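Side-chain contacts in sortase (Streptomyces avermitilis, PDB 5GO5), which probably acts as a calcium-independent housekeeping cysteine transpeptidase, joining proteins with a sorting signal to the cell wall by way of an acyl-thioester intermediate: residues Y157-E160 against G161-T165; L122-G125 against T126-F129; P150-R153 against K154-Y157. All blocks are in the same frame, centred on the assembly; numbering follows the deposited sequence.

Interaction 1: Y157-E160 against G161-T165. With SO4 (sulfate ion), chain D.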
ATOM      1  N   TYR A 157       8.666   6.393 -12.164  1.00 16.71           N
ATOM      2  CA  TYR A 157       8.402   7.766 -11.908  1.00 15.47           C
ATOM      3  C   TYR A 157       9.743   8.506 -12.052  1.00 18.10           C
ATOM      4  O   TYR A 157      10.812   7.975 -11.720  1.00 20.65           O
ATOM      5  CB  TYR A 157       7.879   8.015 -10.487  1.00 15.57           C
ATOM      6  CG  TYR A 157       6.567   7.271 -10.177  1.00 14.61           C
ATOM      7  CD1 TYR A 157       5.469   7.364 -11.030  1.00 15.74           C
ATOM      8  CD2 TYR A 157       6.430   6.513  -9.028  1.00 14.16           C
ATOM      9  CE1 TYR A 157       4.296   6.674 -10.748  1.00 15.39           C
ATOM     10  CE2 TYR A 157       5.250   5.855  -8.732  1.00 14.50           C
ATOM     11  CZ  TYR A 157       4.204   5.933  -9.595  1.00 15.28           C
ATOM     12  OH  TYR A 157       3.015   5.269  -9.288  1.00 14.65           O
ATOM     13  N   GLU A 158       9.632   9.707 -12.540  1.00 18.03           N
ATOM     14  CA  GLU A 158      10.819  10.506 -12.877  1.00 18.90           C
ATOM     15  C   GLU A 158      10.800  11.841 -12.193  1.00 17.21           C
ATOM     16  O   GLU A 158      11.447  12.786 -12.645  1.00 14.86           O
ATOM     17  CB  GLU A 158      10.808  10.710 -14.383  1.00 20.67           C
ATOM     18  CG  GLU A 158      11.246   9.484 -15.172  1.00 24.31           C
ATOM     19  CD  GLU A 158      12.759   9.229 -15.121  1.00 26.32           C
ATOM     20  OE1 GLU A 158      13.537  10.018 -15.736  1.00 25.64           O
ATOM     21  OE2 GLU A 158      13.176   8.244 -14.478  1.00 27.60           O
ATOM     22  N   ARG A 159      10.035  11.945 -11.117  1.00 15.96           N
ATOM     23  CA  ARG A 159       9.834  13.185 -10.384  1.00 16.01           C
ATOM     24  C   ARG A 159       9.159  12.854  -9.074  1.00 16.02           C
ATOM     25  O   ARG A 159       8.606  11.757  -8.953  1.00 15.44           O
ATOM     26  CB  ARG A 159       8.945  14.160 -11.164  1.00 18.29           C
ATOM     27  CG  ARG A 159       7.540  13.610 -11.452  1.00 21.84           C
ATOM     28  CD  ARG A 159       6.781  14.544 -12.376  1.00 26.95           C
ATOM     29  NE  ARG A 159       7.426  14.491 -13.693  1.00 33.14           N
ATOM     30  CZ  ARG A 159       7.936  15.519 -14.376  1.00 34.67           C
ATOM     31  NH1 ARG A 159       7.869  16.782 -13.938  1.00 40.14           N
ATOM     32  NH2 ARG A 159       8.493  15.270 -15.550  1.00 37.77           N
ATOM     33  N   GLU A 160       9.215  13.800  -8.140  1.00 16.76           N
ATOM     34  CA  GLU A 160       8.492  13.729  -6.862  1.00 18.00           C
ATOM     35  C   GLU A 160       7.008  13.659  -7.139  1.00 14.95           C
ATOM     36  O   GLU A 160       6.503  14.312  -8.055  1.00 15.74           O
ATOM     37  CB  GLU A 160       8.777  14.967  -6.017  1.00 20.90           C
ATOM     38  CG  GLU A 160       7.861  15.096  -4.794  1.00 27.67           C
ATOM     39  CD  GLU A 160       8.242  16.178  -3.789  1.00 29.49           C
ATOM     40  OE1 GLU A 160       8.745  15.837  -2.717  1.00 35.72           O
ATOM     41  OE2 GLU A 160       7.977  17.356  -4.050  1.00 36.81           O
ATOM     42  N   GLY A 161       6.285  12.842  -6.357  1.00 14.40           N
ATOM     43  CA  GLY A 161       4.848  12.852  -6.377  1.00 13.37           C
ATOM     44  C   GLY A 161       4.332  12.353  -5.061  1.00 13.22           C
ATOM     45  O   GLY A 161       5.092  12.337  -4.104  1.00 13.42           O
ATOM     46  N   ARG A 162       3.061  11.971  -5.020  1.00 11.88           N
ATOM     47  CA  ARG A 162       2.437  11.386  -3.847  1.00 11.85           C
ATOM     48  C   ARG A 162       2.206   9.919  -4.187  1.00 11.60           C
ATOM     49  O   ARG A 162       1.170   9.540  -4.788  1.00 13.04           O
ATOM     50  CB  ARG A 162       1.136  12.104  -3.471  1.00 12.67           C
ATOM     51  CG  ARG A 162       1.338  13.591  -3.173  1.00 13.83           C
ATOM     52  CD  ARG A 162      -0.008  14.311  -3.113  1.00 15.64           C
ATOM     53  NE  ARG A 162       0.223  15.761  -2.909  1.00 17.56           N
ATOM     54  CZ  ARG A 162       0.424  16.329  -1.733  1.00 18.65           C
ATOM     55  NH1 ARG A 162       0.365  15.649  -0.594  1.00 19.04           N
ATOM     56  NH2 ARG A 162       0.608  17.643  -1.669  1.00 21.00           N
ATOM     57  N   TYR A 163       3.211   9.106  -3.850  1.00 10.90           N
ATOM     58  CA  TYR A 163       3.193   7.721  -4.262  1.00 10.62           C
ATOM     59  C   TYR A 163       2.838   6.780  -3.119  1.00  9.88           C
ATOM     60  O   TYR A 163       2.911   7.127  -1.927  1.00  9.62           O
ATOM     61  CB  TYR A 163       4.527   7.299  -4.893  1.00 11.10           C
ATOM     62  CG  TYR A 163       4.972   8.214  -5.999  1.00 11.33           C
ATOM     63  CD1 TYR A 163       4.100   8.557  -7.056  1.00 10.94           C
ATOM     64  CD2 TYR A 163       6.248   8.718  -6.045  1.00 11.87           C
ATOM     65  CE1 TYR A 163       4.491   9.408  -8.068  1.00 11.62           C
ATOM     66  CE2 TYR A 163       6.643   9.556  -7.086  1.00 12.33           C
ATOM     67  CZ  TYR A 163       5.775   9.894  -8.093  1.00 12.46           C
ATOM     68  OH  TYR A 163       6.129  10.765  -9.127  1.00 13.32           O
ATOM     69  N   LEU A 164       2.473   5.570  -3.515  1.00 10.34           N
ATOM     70  CA  LEU A 164       2.229   4.451  -2.616  1.00 10.84           C
ATOM     71  C   LEU A 164       2.924   3.231  -3.207  1.00 11.27           C
ATOM     72  O   LEU A 164       2.921   3.020  -4.438  1.00 11.07           O
ATOM     73  CB  LEU A 164       0.714   4.214  -2.439  1.00 11.13           C
ATOM     74  CG  LEU A 164       0.253   2.930  -1.775  1.00 11.74           C
ATOM     75  CD1 LEU A 164      -1.093   3.168  -1.066  1.00 11.84           C
ATOM     76  CD2 LEU A 164       0.145   1.791  -2.736  1.00 12.19           C
ATOM     77  N   THR A 165       3.502   2.412  -2.329  1.00 10.16           N
ATOM     78  CA  THR A 165       4.120   1.168  -2.705  1.00 11.08           C
ATOM     79  C   THR A 165       3.536   0.077  -1.832  1.00 10.70           C
ATOM     80  O   THR A 165       3.394   0.262  -0.636  1.00 10.32           O
ATOM     81  CB  THR A 165       5.623   1.214  -2.513  1.00 11.96           C
ATOM     82  OG1 THR A 165       6.127   2.343  -3.212  1.00 12.68           O
ATOM     83  CG2 THR A 165       6.318  -0.043  -3.052  1.00 12.64           C
TER
HETATM   84  S   SO4 D 303       0.806  20.668  -4.026  1.00 41.00           S
HETATM   85  O1  SO4 D 303       1.162  19.626  -5.038  1.00 42.89           O
HETATM   86  O2  SO4 D 303      -0.116  21.631  -4.690  1.00 40.99           O
HETATM   87  O3  SO4 D 303       2.059  21.293  -3.540  1.00 38.73           O
HETATM   88  O4  SO4 D 303       0.078  20.132  -2.865  1.00 36.37           O
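Y157 and Y163 stack their rings across this turn, and G161, where the second segment begins, lies against the other face of Y163. The G161 CA is 3.5 Å above the plane of the Y163 ring, nearer the ring's edge than its centre, and a side chain in this position would run into Y163 CZ. Just before it, the E160 side chain leads away and touches K92. The next residue, R162, turns away from 157-160. Its NH2 reaches O4 of a sulfate ion over 2.8 Å by a bent bond, with the anion at the edge of the guanidinium and near its plane. The sulfate, probably left from the crystallisation liquor, is also held by K92, while R162 NH1 binds G90 O.

Y163 carries the contact. Its ring and that of Y157 form an offset stack, with centroids 3.8 Å apart and planes only 3° from parallel. The side chains run past one another in roughly opposite senses, so Y163 CE1 lies over the centre of the Y157 ring and Y157 CD2 over the centre of the Y163 ring. Y163 is thus sandwiched between Y157 and G161. At the ring edge its OH donates to R159 O over 2.7 Å, arriving 42° out of the carbonyl plane; this satisfies the hydroxyl of a buried residue and would restrain the ring from sliding along its partner. The Y157 hydroxyl, at the far end of the stack, binds D134.

Beyond the stack, L164 packs on F95 and V120, and T165 OG1 bonds N94. Strand 162-167 runs between parallel strand 93-98, bonded through G161 and Y163, and antiparallel strand 178-190, bonded through R162 and L164, whose W182 also touches Y157.

Interaction 2: L122-G125 against T126-F129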
ATOM      1  N   LEU A 122      -7.456   4.083   0.837  1.00 11.04           N
ATOM      2  CA  LEU A 122      -7.316   4.126   2.274  1.00 11.93           C
ATOM      3  C   LEU A 122      -8.150   5.191   2.908  1.00 12.95           C
ATOM      4  O   LEU A 122      -8.388   6.261   2.321  1.00 12.46           O
ATOM      5  CB  LEU A 122      -5.877   4.363   2.711  1.00 12.16           C
ATOM      6  CG  LEU A 122      -4.912   3.242   2.327  1.00 11.93           C
ATOM      7  CD1 LEU A 122      -4.190   3.507   1.020  1.00 12.77           C
ATOM      8  CD2 LEU A 122      -3.913   2.919   3.434  1.00 12.22           C
ATOM      9  N   THR A 123      -8.573   4.911   4.134  1.00 12.11           N
ATOM     10  CA  THR A 123      -9.171   5.914   4.979  1.00 12.90           C
ATOM     11  C   THR A 123      -8.363   6.056   6.265  1.00 12.66           C
ATOM     12  O   THR A 123      -7.910   5.043   6.834  1.00 13.23           O
ATOM     13  CB  THR A 123     -10.669   5.661   5.305  1.00 13.46           C
ATOM     14  OG1 THR A 123     -11.099   6.626   6.269  1.00 15.63           O
ATOM     15  CG2 THR A 123     -10.924   4.251   5.813  1.00 13.57           C
ATOM     16  N   ASP A 124      -8.181   7.290   6.688  1.00 13.11           N
ATOM     17  CA  ASP A 124      -7.608   7.599   8.029  1.00 15.03           C
ATOM     18  C   ASP A 124      -8.687   7.994   9.033  1.00 17.00           C
ATOM     19  O   ASP A 124      -8.360   8.477  10.122  1.00 17.42           O
ATOM     20  CB  ASP A 124      -6.527   8.669   7.964  1.00 16.48           C
ATOM     21  CG  ASP A 124      -7.028  10.003   7.457  1.00 16.80           C
ATOM     22  OD1 ASP A 124      -8.229  10.134   7.228  1.00 16.71           O
ATOM     23  OD2 ASP A 124      -6.187  10.899   7.180  1.00 20.70           O
ATOM     24  N   GLY A 125      -9.945   7.855   8.652  1.00 16.27           N
ATOM     25  CA  GLY A 125     -11.043   8.273   9.497  1.00 17.89           C
ATOM     26  C   GLY A 125     -11.590   9.646   9.177  1.00 19.14           C
ATOM     27  O   GLY A 125     -12.726   9.986   9.590  1.00 20.54           O
ATOM     28  N   THR A 126     -10.796  10.433   8.477  1.00 17.76           N
ATOM     29  CA  THR A 126     -11.179  11.806   8.048  1.00 18.17           C
ATOM     30  C   THR A 126     -11.320  11.898   6.535  1.00 17.48           C
ATOM     31  O   THR A 126     -12.268  12.537   6.018  1.00 16.19           O
ATOM     32  CB  THR A 126     -10.156  12.798   8.540  1.00 20.48           C
ATOM     33  OG1 THR A 126     -10.230  12.826   9.964  1.00 23.09           O
ATOM     34  CG2 THR A 126     -10.400  14.209   8.022  1.00 20.83           C
ATOM     35  N   THR A 127     -10.351  11.313   5.845  1.00 16.22           N
ATOM     36  CA  THR A 127     -10.233  11.405   4.386  1.00 14.61           C
ATOM     37  C   THR A 127     -10.091  10.043   3.730  1.00 14.04           C
ATOM     38  O   THR A 127      -9.418   9.155   4.265  1.00 14.20           O
ATOM     39  CB  THR A 127      -8.997  12.262   4.035  1.00 15.48           C
ATOM     40  OG1 THR A 127      -9.082  13.551   4.691  1.00 16.63           O
ATOM     41  CG2 THR A 127      -8.784  12.466   2.557  1.00 15.76           C
ATOM     42  N   TRP A 128     -10.710   9.902   2.563  1.00 12.78           N
ATOM     43  CA  TRP A 128     -10.518   8.798   1.692  1.00 12.78           C
ATOM     44  C   TRP A 128      -9.484   9.173   0.650  1.00 13.48           C
ATOM     45  O   TRP A 128      -9.660  10.148  -0.053  1.00 13.98           O
ATOM     46  CB  TRP A 128     -11.778   8.485   0.911  1.00 13.17           C
ATOM     47  CG  TRP A 128     -12.866   7.805   1.732  1.00 13.40           C
ATOM     48  CD1 TRP A 128     -14.016   8.360   2.177  1.00 14.86           C
ATOM     49  CD2 TRP A 128     -12.881   6.441   2.140  1.00 14.29           C
ATOM     50  NE1 TRP A 128     -14.775   7.414   2.858  1.00 15.15           N
ATOM     51  CE2 TRP A 128     -14.094   6.223   2.837  1.00 14.59           C
ATOM     52  CE3 TRP A 128     -11.999   5.379   1.967  1.00 13.75           C
ATOM     53  CZ2 TRP A 128     -14.425   4.992   3.372  1.00 14.71           C
ATOM     54  CZ3 TRP A 128     -12.345   4.152   2.472  1.00 14.36           C
ATOM     55  CH2 TRP A 128     -13.533   3.977   3.173  1.00 14.05           C
ATOM     56  N   PHE A 129      -8.455   8.346   0.523  1.00 11.52           N
ATOM     57  CA  PHE A 129      -7.373   8.540  -0.439  1.00 12.25           C
ATOM     58  C   PHE A 129      -7.483   7.450  -1.468  1.00 11.86           C
ATOM     59  O   PHE A 129      -7.428   6.260  -1.113  1.00 12.69           O
ATOM     60  CB  PHE A 129      -6.014   8.417   0.288  1.00 11.13           C
ATOM     61  CG  PHE A 129      -5.793   9.431   1.370  1.00 11.66           C
ATOM     62  CD1 PHE A 129      -6.286   9.220   2.660  1.00 12.47           C
ATOM     63  CD2 PHE A 129      -5.124  10.630   1.093  1.00 12.76           C
ATOM     64  CE1 PHE A 129      -6.081  10.169   3.669  1.00 13.41           C
ATOM     65  CE2 PHE A 129      -4.901  11.576   2.108  1.00 13.63           C
ATOM     66  CZ  PHE A 129      -5.386  11.338   3.382  1.00 13.49           C
TER
HETATM   67  O   HOH W   1      -6.866  13.365   6.487  1.00 24.23           O
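D124 folds its carboxylate back over the turn to meet T126 and T127. OD1 accepts two backbone bonds: T127 N comes at 2.8 Å, nearly straight (168°), and T126 N at 2.9 Å from the anti side, tilted out of the carboxylate plane. OD2 accepts a hydrogen bond from a water at 2.6 Å, and that water also bonds T127 OG1. With CG set between its own N and carbonyl carbon (chi1 62°), D124 can reach both amides, while its N donates to T127 O. T123 OG1 accepts from G125 N over 2.9 Å. Further along, L122 and F129 exchange both backbone bonds as a hydrogen-bonded pair, and the edge of the F129 ring meets D124 OD2.

T123 and W128 form the non-hydrogen-bonded pair; T123 CB sits 3.7 Å from the centroid of the W128 six-membered ring, over its face, in a CH-pi contact. A serine in place of W128 would probably leave T123 CB and CG2 without this face and open a gap beside P196 and L199. The whole is a beta hairpin of the sortase barrel, strands 119-123 and 127-140, its tip shaped by an ST turn and an aspartate.

Interaction 3: P150-R153 against K154-Y157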
ATOM      1  N   PRO A 150      11.706   7.596  -1.959  1.00 13.59           N
ATOM      2  CA  PRO A 150      10.712   8.553  -2.356  1.00 14.51           C
ATOM      3  C   PRO A 150      10.385   8.571  -3.825  1.00 14.65           C
ATOM      4  O   PRO A 150       9.237   8.823  -4.162  1.00 15.51           O
ATOM      5  CB  PRO A 150      11.321   9.903  -1.900  1.00 15.15           C
ATOM      6  CG  PRO A 150      12.106   9.538  -0.730  1.00 15.21           C
ATOM      7  CD  PRO A 150      12.719   8.221  -1.087  1.00 15.42           C
ATOM      8  N   VAL A 151      11.386   8.401  -4.690  1.00 14.05           N
ATOM      9  CA  VAL A 151      11.226   8.268  -6.133  1.00 15.34           C
ATOM     10  C   VAL A 151      11.954   7.015  -6.566  1.00 15.62           C
ATOM     11  O   VAL A 151      13.120   7.074  -6.983  1.00 15.50           O
ATOM     12  CB  VAL A 151      11.692   9.527  -6.937  1.00 15.62           C
ATOM     13  CG1 VAL A 151      11.328   9.367  -8.398  1.00 15.27           C
ATOM     14  CG2 VAL A 151      11.062  10.765  -6.384  1.00 16.69           C
ATOM     15  N   PRO A 152      11.299   5.841  -6.492  1.00 15.11           N
ATOM     16  CA  PRO A 152      12.048   4.601  -6.749  1.00 16.55           C
ATOM     17  C   PRO A 152      12.440   4.420  -8.205  1.00 19.69           C
ATOM     18  O   PRO A 152      11.611   4.605  -9.088  1.00 19.04           O
ATOM     19  CB  PRO A 152      11.053   3.489  -6.390  1.00 16.91           C
ATOM     20  CG  PRO A 152      10.026   4.147  -5.578  1.00 15.41           C
ATOM     21  CD  PRO A 152       9.922   5.574  -6.021  1.00 14.97           C
ATOM     22  N   ARG A 153      13.704   4.080  -8.453  1.00 23.26           N
ATOM     23  CA  ARG A 153      14.197   3.861  -9.823  1.00 28.27           C
ATOM     24  C   ARG A 153      13.332   2.919 -10.668  1.00 25.80           C
ATOM     25  O   ARG A 153      13.034   3.193 -11.844  1.00 25.26           O
ATOM     26  CB  ARG A 153      15.639   3.323  -9.764  1.00 33.46           C
ATOM     27  CG  ARG A 153      16.196   2.795 -11.084  1.00 41.37           C
ATOM     28  CD  ARG A 153      17.703   2.613 -10.965  1.00 45.63           C
ATOM     29  NE  ARG A 153      18.042   1.544 -10.015  1.00 49.48           N
ATOM     30  CZ  ARG A 153      18.113   0.241 -10.311  1.00 55.63           C
ATOM     31  NH1 ARG A 153      17.869  -0.220 -11.541  1.00 56.12           N
ATOM     32  NH2 ARG A 153      18.438  -0.623  -9.355  1.00 57.66           N
ATOM     33  N   LYS A 154      12.879   1.833 -10.059  1.00 22.57           N
ATOM     34  CA  LYS A 154      12.110   0.850 -10.803  1.00 21.94           C
ATOM     35  C   LYS A 154      10.619   1.183 -10.965  1.00 21.76           C
ATOM     36  O   LYS A 154       9.901   0.514 -11.734  1.00 20.24           O
ATOM     37  CB  LYS A 154      12.300  -0.527 -10.183  1.00 26.77           C
ATOM     38  CG  LYS A 154      13.763  -0.951 -10.220  1.00 28.93           C
ATOM     39  CD  LYS A 154      13.975  -2.263  -9.523  1.00 32.40           C
ATOM     40  CE  LYS A 154      15.400  -2.772  -9.694  1.00 33.69           C
ATOM     41  NZ  LYS A 154      15.473  -4.114  -9.092  1.00 34.01           N
ATOM     42  N   SER A 155      10.154   2.227 -10.290  1.00 18.51           N
ATOM     43  CA  SER A 155       8.746   2.602 -10.448  1.00 18.25           C
ATOM     44  C   SER A 155       8.404   3.180 -11.804  1.00 19.71           C
ATOM     45  O   SER A 155       7.224   3.243 -12.156  1.00 21.12           O
ATOM     46  CB  SER A 155       8.359   3.598  -9.377  1.00 17.09           C
ATOM     47  OG  SER A 155       9.068   4.840  -9.550  1.00 15.64           O
ATOM     48  N   GLY A 156       9.402   3.734 -12.504  1.00 19.97           N
ATOM     49  CA  GLY A 156       9.126   4.519 -13.682  1.00 20.26           C
ATOM     50  C   GLY A 156       8.848   5.976 -13.427  1.00 19.47           C
ATOM     51  O   GLY A 156       8.796   6.753 -14.383  1.00 19.29           O
ATOM     52  N   TYR A 157       8.666   6.393 -12.164  1.00 16.71           N
ATOM     53  CA  TYR A 157       8.402   7.766 -11.908  1.00 15.47           C
ATOM     54  C   TYR A 157       9.743   8.506 -12.052  1.00 18.10           C
ATOM     55  O   TYR A 157      10.812   7.975 -11.720  1.00 20.65           O
ATOM     56  CB  TYR A 157       7.879   8.015 -10.487  1.00 15.57           C
ATOM     57  CG  TYR A 157       6.567   7.271 -10.177  1.00 14.61           C
ATOM     58  CD1 TYR A 157       5.469   7.364 -11.030  1.00 15.74           C
ATOM     59  CD2 TYR A 157       6.430   6.513  -9.028  1.00 14.16           C
ATOM     60  CE1 TYR A 157       4.296   6.674 -10.748  1.00 15.39           C
ATOM     61  CE2 TYR A 157       5.250   5.855  -8.732  1.00 14.50           C
ATOM     62  CZ  TYR A 157       4.204   5.933  -9.595  1.00 15.28           C
ATOM     63  OH  TYR A 157       3.015   5.269  -9.288  1.00 14.65           O
TER
HETATM   64  O   HOH W   2      11.886   5.417 -12.516  1.00 40.03           O
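S155 turns its hydroxyl back on the carbonyl of P152. OG stands between its own backbone N and carbonyl carbon (chi1 66°), and from there it donates to P152 O over 2.6 Å, in the carbonyl plane and on a lone pair. S155 N reaches the same oxygen over 3.0 Å but from well above that plane, so the two donors grip it from different directions. The hydroxyl also accepts from Y157 N over 3.1 Å, in a nearly straight bond (164°); one buried OG therefore both gives and receives. P152 CD packs 3.7 Å from OG.

R153 and K154 run alongside each other in the same direction. K154 CE comes 3.7 Å from R153 NH2, which brings NH2 and K154 NZ within 4.6 Å of each other. The repulsion is probably eased because K154 NZ has a salt bridge to D144 and a hydrogen bond to Y138, while R153 has a long, weak ion pair with E146.

V151 meets the end of the segment: CG1, anti to its backbone N (chi1 -173°), rests 3.6 Å from Y157 O. A water donates both to that oxygen and to R153 O, bridging the turn's two limbs. At the backbone angles of G156 a CB would be jammed against S155 O, and the chain bends sharply there. P152, K154, S155 and Y157 all touch W182 of strand 178-190. The arrangement is an ST turn headed by S155, set in the long loop between strands 127-140 and 162-167 of the sortase fold.

From the N terminus, interaction 2 comes first, closing the tight turn between strands 119-123 and 127-140. Strand 127-140 then leads into the long loop where interaction 3 folds 150-157 back on itself. Y157 ends interaction 3 and begins interaction 1, which closes the last turn before strand 162-167. The three follow in series; none nests in or crosses another. Interactions 1 and 3 also touch directly, Y163 CD2 lying 3.5 Å from P150 O. Interaction 2 stays about 13 Å from interaction 3 at the nearest atoms, but meets interaction 1 in the interior, where L122 CD1 and L164 CD1 pack, tying the hairpin to strand 162-167.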